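Local coordinates for protein putative sulfatase yidJ (Bacteroides fragilis, PDB 2QZU) that probably hydrolyses sulfate esters as a metal-dependent arylsulfatase of the alkaline phosphatase superfamily, at residues Gln37-Gly40 with Asp41-Gly44; Ser71-Val75 with Ser76-Arg80; Asp360-Pro363 with Thr364-Met368. One frame throughout, in Å; residues are numbered along the deposited sequence.

Contact 1. Residues Gln37-Gly40 with Asp41-Gly44; sequences QYRG and DAIG
Tyr38 and Ala42 meet where the chain folds back on itself in a type I beta turn running from Arg39 to Ala42. The turn is closed by its backbone bond, Ala42 N to Arg39 O at 3.1 Å, with an N-H...O angle of 154°. Outside this ring of atoms the phenol reaches round to the same residue: Tyr38 OH approaches Ala42 O at 2.8 Å, a weak hydrogen bond despite its length, and the carbonyl stands oblique to the ring. The methyl group of Ala42 points back toward the preceding residues, its CB 4.1 Å from Tyr38 CE1. With CG of Tyr38 anti to the backbone N (chi1 -167°), the ring extends toward the far end of the turn, where Ile43 CG1 also packs against it, 4.1 Å from CE1. Farther along the same branch, Ile43 CD1 lies 3.6 Å from Gly40 O. Ala42 is itself the centre of an inverse gamma turn, its flanking residues joined by a weak bond from Ile43 N to Asp41 O, so the two turns overlap, sharing Asp41 and Ala42.

Arg39 bends at chi3 and brings one face of its guanidinium over Ala42 CB, while Asp41 CB lies near the plane at its edge. The two charged groups do not pair with each other: Arg39 NH1 forms a salt bridge with Glu49, and Asp41 OD1 forms one with Arg335. These bridges tie both flanks of the turn to other parts of the chain.

The loop follows central strand 29-35 and leads to helix 54-61. Tyr38 stacks edge-to-face with Phe310 of neighbouring strand 306-311, Ile283 on the long helix 267-299 touches both Tyr38 and Ala42, and Ile43 packs on Asp57 of helix 54-61.

Contact 2. Residues Ser71-Val75 with Ser76-Arg80; sequences SSYPV and SSPAR
Ser76 OG accepts a hydrogen bond from Arg80 NE at 3.1 Å, across the first turn of helix 76-85, and is also hydrogen-bonded to His134 ND1, with Lys132 NZ a weaker partner. Ser76 is the predicted site of conversion to 3-oxoalanine (formylglycine), the signature residue of sulfatases; here it is an unmodified serine. The Ser-x-Pro-x-Arg sequence fits the family motif. Arg80, whose NH2 forms a salt bridge with Asp36, thus helps fix the hydroxyl from within the same helix.

Val75 occupies the N-cap position. Val75 O accepts from Ala79 N at 2.9 Å, the donor N lying nearly in line with the C=O bond. Before it, Pro74 centres an inverse gamma turn closed by Val75 N and Tyr73 O.

Pro78 packs against both Val75 and Tyr73 of the incoming loop. Pro78 CD lies 3.6 Å from Val75 CG1, the methyl lying anti to the backbone N (chi1 179°), while its CB meets Tyr73, whose OH is held by Val404 N. There Pro78 CB makes a CH-pi contact over one face of the Tyr73 ring, 3.7 Å from the centroid and 19° off the normal.

Contact 3. Residues Asp360-Pro363 with Thr364-Met368; sequences DLYP and TLLSM
The Tyr362 ring meets Leu366 CD2 obliquely in the first turns of helix 361-368, a short alpha helix of the sulfatase domain. Tyr362 CE1 lies 3.4 Å from Leu366 CD2, and the two side chains, one helical turn apart, cross at a slant. Tyr362 CG is anti to its own N (chi1 -174°), which sends the ring outward from the helix, where Leu366 reaches back to meet it with CD2. Beyond this pair, Trp116 stacks edge-to-face with Tyr362, whose hydroxyl bonds to Arg114 O; Trp116, Val119 and Leu120 of helix 116-122 cover Leu366.

A different side of the helix carries Leu361 and Leu365, which lie side by side and point the same way, Leu361 CB being 3.9 Å from Leu365 CD1. Both rest on Phe32 of central strand 29-35, so the helix is wedged between that sheet and helix 116-122.

In the backbone, each N-H bonds to the carbonyl oxygen four residues earlier. Leu365 N reaches Leu361 O at 2.8 Å, and Ser367 N reaches Pro363 O at 3.0 Å. Pro363 has no N-H to give, which is tolerated near the start of a helix, where the first N-H groups have no helical partner.

At the start, the Asp360 side chain turns away to Gln399, Ala357 and Phe382, while its carbonyl oxygen is gripped twice by one residue. Thr364 N donates to Asp360 O at 3.1 Å. The hydroxyl joins it because OG1 sits beside the backbone N (chi1 -59°): Thr364 OG1 donates to Asp360 O at 2.7 Å from above the carbonyl plane, 47° out of it, and also pairs with Leu384 N.

In the fold
The three contacts follow in series along the chain, all within the sulfatase domain. Contact 1 lies in the loop after central strand 29-35, contact 2 spans the approach to and start of helix 76-85 after strand 64-66, and contact 3 forms helix 361-368. None touches another: the centres of contacts 1 and 2 lie about 16 Å apart, those of contacts 2 and 3 about 17 Å, and those of contacts 1 and 3 about 23 Å. Contacts 1 and 2 both reach Asp313, through Gln37 in one and Ser71 in the other. Contacts 1 and 3 attach to strand 29-35, at its C-terminal loop and on one face respectively, and contact 2 carries the predicted formylglycine position.

Contact 1. Residues Gln37-Gly40 with Asp41-Gly44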
# COMPACT_ATOMS: atom_id res chain seq x y z
N GLN A 37 14.91 -6.62 -8.06
CA GLN A 37 14.30 -5.62 -8.93
C GLN A 37 15.15 -4.36 -9.15
O GLN A 37 14.61 -3.25 -9.25
CB GLN A 37 12.93 -5.25 -8.36
CG GLN A 37 11.97 -4.59 -9.32
CD GLN A 37 10.53 -4.91 -8.96
OE1 GLN A 37 10.12 -6.07 -8.98
NE2 GLN A 37 9.76 -3.89 -8.62
N TYR A 38 16.46 -4.55 -9.26
CA TYR A 38 17.40 -3.45 -9.46
C TYR A 38 17.79 -3.33 -10.95
O TYR A 38 18.38 -4.25 -11.52
CB TYR A 38 18.66 -3.71 -8.61
CG TYR A 38 19.61 -2.53 -8.45
CD1 TYR A 38 20.17 -1.90 -9.57
CD2 TYR A 38 19.96 -2.07 -7.19
CE1 TYR A 38 21.06 -0.83 -9.42
CE2 TYR A 38 20.85 -1.00 -7.03
CZ TYR A 38 21.39 -0.39 -8.15
OH TYR A 38 22.27 0.66 -8.01
N ARG A 39 17.44 -2.20 -11.57
CA ARG A 39 17.76 -1.97 -12.99
C ARG A 39 19.24 -1.73 -13.23
O ARG A 39 19.90 -1.01 -12.49
CB ARG A 39 16.98 -0.78 -13.54
CG ARG A 39 15.50 -1.05 -13.74
CD ARG A 39 14.83 0.05 -14.56
NE ARG A 39 14.77 1.34 -13.87
CZ ARG A 39 15.69 2.30 -13.99
NH1 ARG A 39 16.75 2.14 -14.76
NH2 ARG A 39 15.53 3.45 -13.33
N GLY A 40 19.76 -2.33 -14.30
CA GLY A 40 21.17 -2.19 -14.64
C GLY A 40 21.67 -0.77 -14.83
O GLY A 40 22.79 -0.45 -14.42
N ASP A 41 20.88 0.10 -15.45
CA ASP A 41 21.32 1.47 -15.68
C ASP A 41 21.18 2.38 -14.47
O ASP A 41 21.59 3.54 -14.52
CB ASP A 41 20.60 2.10 -16.88
CG ASP A 41 21.00 1.47 -18.20
OD1 ASP A 41 22.13 0.93 -18.28
OD2 ASP A 41 20.20 1.52 -19.16
N ALA A 42 20.62 1.87 -13.38
CA ALA A 42 20.44 2.67 -12.18
C ALA A 42 21.67 2.63 -11.28
O ALA A 42 21.57 2.39 -10.08
CB ALA A 42 19.21 2.20 -11.41
N ILE A 43 22.84 2.84 -11.89
CA ILE A 43 24.10 2.87 -11.17
C ILE A 43 24.71 4.22 -11.54
O ILE A 43 24.81 4.56 -12.72
CB ILE A 43 25.06 1.74 -11.62
CG1 ILE A 43 24.44 0.38 -11.32
CG2 ILE A 43 26.40 1.87 -10.90
CD1 ILE A 43 25.27 -0.80 -11.84
N GLY A 44 25.11 4.98 -10.52
CA GLY A 44 25.67 6.30 -10.76
C GLY A 44 26.83 6.40 -11.74
O GLY A 44 26.82 7.27 -12.62

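Contact 2. Residues Ser71-Val75 with Ser76-Arg80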
# COMPACT_ATOMS: atom_id res chain seq x y z
N SER A 71 19.24 -10.71 -17.38
CA SER A 71 18.59 -11.82 -16.71
C SER A 71 17.63 -12.36 -17.78
O SER A 71 16.71 -11.65 -18.21
CB SER A 71 17.81 -11.35 -15.48
OG SER A 71 17.18 -12.45 -14.83
N SER A 72 17.85 -13.60 -18.21
CA SER A 72 17.05 -14.21 -19.27
C SER A 72 15.56 -14.43 -18.98
O SER A 72 14.73 -14.33 -19.89
CB SER A 72 17.70 -15.53 -19.69
OG SER A 72 18.94 -15.28 -20.33
N TYR A 73 15.22 -14.74 -17.74
CA TYR A 73 13.82 -14.91 -17.36
C TYR A 73 13.68 -13.91 -16.22
O TYR A 73 13.86 -14.25 -15.05
CB TYR A 73 13.55 -16.34 -16.86
CG TYR A 73 12.09 -16.73 -16.84
CD1 TYR A 73 11.08 -15.77 -16.81
CD2 TYR A 73 11.71 -18.08 -16.83
CE1 TYR A 73 9.73 -16.13 -16.78
CE2 TYR A 73 10.36 -18.45 -16.80
CZ TYR A 73 9.38 -17.47 -16.78
OH TYR A 73 8.05 -17.82 -16.75
N PRO A 74 13.38 -12.65 -16.56
CA PRO A 74 13.24 -11.58 -15.57
C PRO A 74 12.04 -11.62 -14.62
O PRO A 74 11.16 -10.76 -14.68
CB PRO A 74 13.28 -10.32 -16.43
CG PRO A 74 12.56 -10.76 -17.67
CD PRO A 74 13.13 -12.14 -17.92
N VAL A 75 12.03 -12.63 -13.76
CA VAL A 75 11.00 -12.86 -12.75
C VAL A 75 11.74 -13.46 -11.55
O VAL A 75 12.68 -14.24 -11.73
CB VAL A 75 9.93 -13.85 -13.24
CG1 VAL A 75 8.89 -14.07 -12.16
CG2 VAL A 75 9.27 -13.31 -14.50
N SER A 76 11.31 -13.10 -10.34
CA SER A 76 11.99 -13.56 -9.13
C SER A 76 12.38 -15.04 -8.99
O SER A 76 13.55 -15.39 -9.12
CB SER A 76 11.19 -13.13 -7.89
OG SER A 76 11.88 -13.49 -6.70
N SER A 77 11.41 -15.91 -8.72
CA SER A 77 11.74 -17.32 -8.54
C SER A 77 12.46 -17.96 -9.72
O SER A 77 13.48 -18.63 -9.54
CB SER A 77 10.48 -18.12 -8.20
OG SER A 77 9.87 -17.58 -7.04
N PRO A 78 11.94 -17.76 -10.95
CA PRO A 78 12.60 -18.35 -12.12
C PRO A 78 14.07 -17.94 -12.22
O PRO A 78 14.94 -18.78 -12.47
CB PRO A 78 11.76 -17.83 -13.29
CG PRO A 78 10.39 -17.75 -12.69
CD PRO A 78 10.67 -17.12 -11.33
N ALA A 79 14.34 -16.65 -12.04
CA ALA A 79 15.71 -16.17 -12.13
C ALA A 79 16.59 -16.80 -11.04
O ALA A 79 17.69 -17.26 -11.32
CB ALA A 79 15.75 -14.64 -12.02
N ARG A 80 16.09 -16.82 -9.81
CA ARG A 80 16.84 -17.40 -8.70
C ARG A 80 17.03 -18.90 -8.90
O ARG A 80 18.07 -19.45 -8.54
CB ARG A 80 16.10 -17.13 -7.38
CG ARG A 80 16.00 -15.63 -7.06
CD ARG A 80 14.92 -15.31 -6.04
NE ARG A 80 14.83 -13.87 -5.82
CZ ARG A 80 15.69 -13.16 -5.09
NH1 ARG A 80 16.72 -13.75 -4.51
NH2 ARG A 80 15.52 -11.86 -4.96

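Contact 3. Residues Asp360-Pro363 with Thr364-Met368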
# COMPACT_ATOMS: atom_id res chain seq x y z
N ASP A 360 24.54 -17.37 -15.48
CA ASP A 360 25.87 -17.87 -15.84
C ASP A 360 26.81 -17.87 -14.64
O ASP A 360 27.91 -18.43 -14.71
CB ASP A 360 26.49 -17.02 -16.95
CG ASP A 360 25.68 -17.04 -18.22
OD1 ASP A 360 25.06 -18.09 -18.52
OD2 ASP A 360 25.68 -16.01 -18.94
N LEU A 361 26.39 -17.26 -13.54
CA LEU A 361 27.25 -17.18 -12.37
C LEU A 361 27.63 -18.51 -11.72
O LEU A 361 28.70 -18.61 -11.12
CB LEU A 361 26.64 -16.22 -11.33
CG LEU A 361 26.66 -14.75 -11.80
CD1 LEU A 361 25.90 -13.88 -10.81
CD2 LEU A 361 28.11 -14.28 -11.92
N TYR A 362 26.78 -19.53 -11.84
CA TYR A 362 27.07 -20.84 -11.27
C TYR A 362 28.39 -21.39 -11.87
O TYR A 362 29.39 -21.52 -11.16
CB TYR A 362 25.89 -21.79 -11.54
CG TYR A 362 25.94 -23.18 -10.91
CD1 TYR A 362 27.10 -23.96 -10.93
CD2 TYR A 362 24.77 -23.76 -10.40
CE1 TYR A 362 27.09 -25.28 -10.47
CE2 TYR A 362 24.75 -25.07 -9.94
CZ TYR A 362 25.91 -25.83 -9.98
OH TYR A 362 25.88 -27.12 -9.52
N PRO A 363 28.41 -21.70 -13.18
CA PRO A 363 29.68 -22.22 -13.72
C PRO A 363 30.82 -21.20 -13.72
O PRO A 363 31.97 -21.55 -13.48
CB PRO A 363 29.29 -22.66 -15.13
CG PRO A 363 28.24 -21.68 -15.51
CD PRO A 363 27.40 -21.59 -14.25
N THR A 364 30.49 -19.94 -13.99
CA THR A 364 31.50 -18.88 -14.04
C THR A 364 32.24 -18.72 -12.71
O THR A 364 33.47 -18.74 -12.68
CB THR A 364 30.87 -17.53 -14.45
OG1 THR A 364 30.26 -17.68 -15.74
CG2 THR A 364 31.93 -16.43 -14.53
N LEU A 365 31.50 -18.56 -11.61
CA LEU A 365 32.14 -18.38 -10.31
C LEU A 365 32.89 -19.64 -9.86
O LEU A 365 34.02 -19.56 -9.40
CB LEU A 365 31.10 -18.00 -9.25
CG LEU A 365 30.50 -16.59 -9.39
CD1 LEU A 365 29.31 -16.43 -8.45
CD2 LEU A 365 31.57 -15.55 -9.07
N LEU A 366 32.27 -20.80 -10.02
CA LEU A 366 32.91 -22.05 -9.62
C LEU A 366 34.25 -22.25 -10.31
O LEU A 366 35.22 -22.65 -9.67
CB LEU A 366 31.98 -23.23 -9.91
CG LEU A 366 31.42 -24.00 -8.70
CD1 LEU A 366 31.10 -23.06 -7.56
CD2 LEU A 366 30.19 -24.78 -9.14
N SER A 367 34.31 -21.99 -11.62
CA SER A 367 35.57 -22.14 -12.35
C SER A 367 36.57 -21.09 -11.88
O SER A 367 37.75 -21.39 -11.70
CB SER A 367 35.34 -22.00 -13.86
OG SER A 367 34.67 -23.15 -14.39
N MSE A 368 36.11 -19.86 -11.67
CA MSE A 368 36.99 -18.79 -11.20
C MSE A 368 37.58 -19.15 -9.84
O MSE A 368 38.72 -18.80 -9.53
CB MSE A 368 36.23 -17.47 -11.07
CG MSE A 368 35.87 -16.78 -12.37
SE MSE A 368 34.75 -15.23 -12.03
CE MSE A 368 36.08 -14.07 -11.23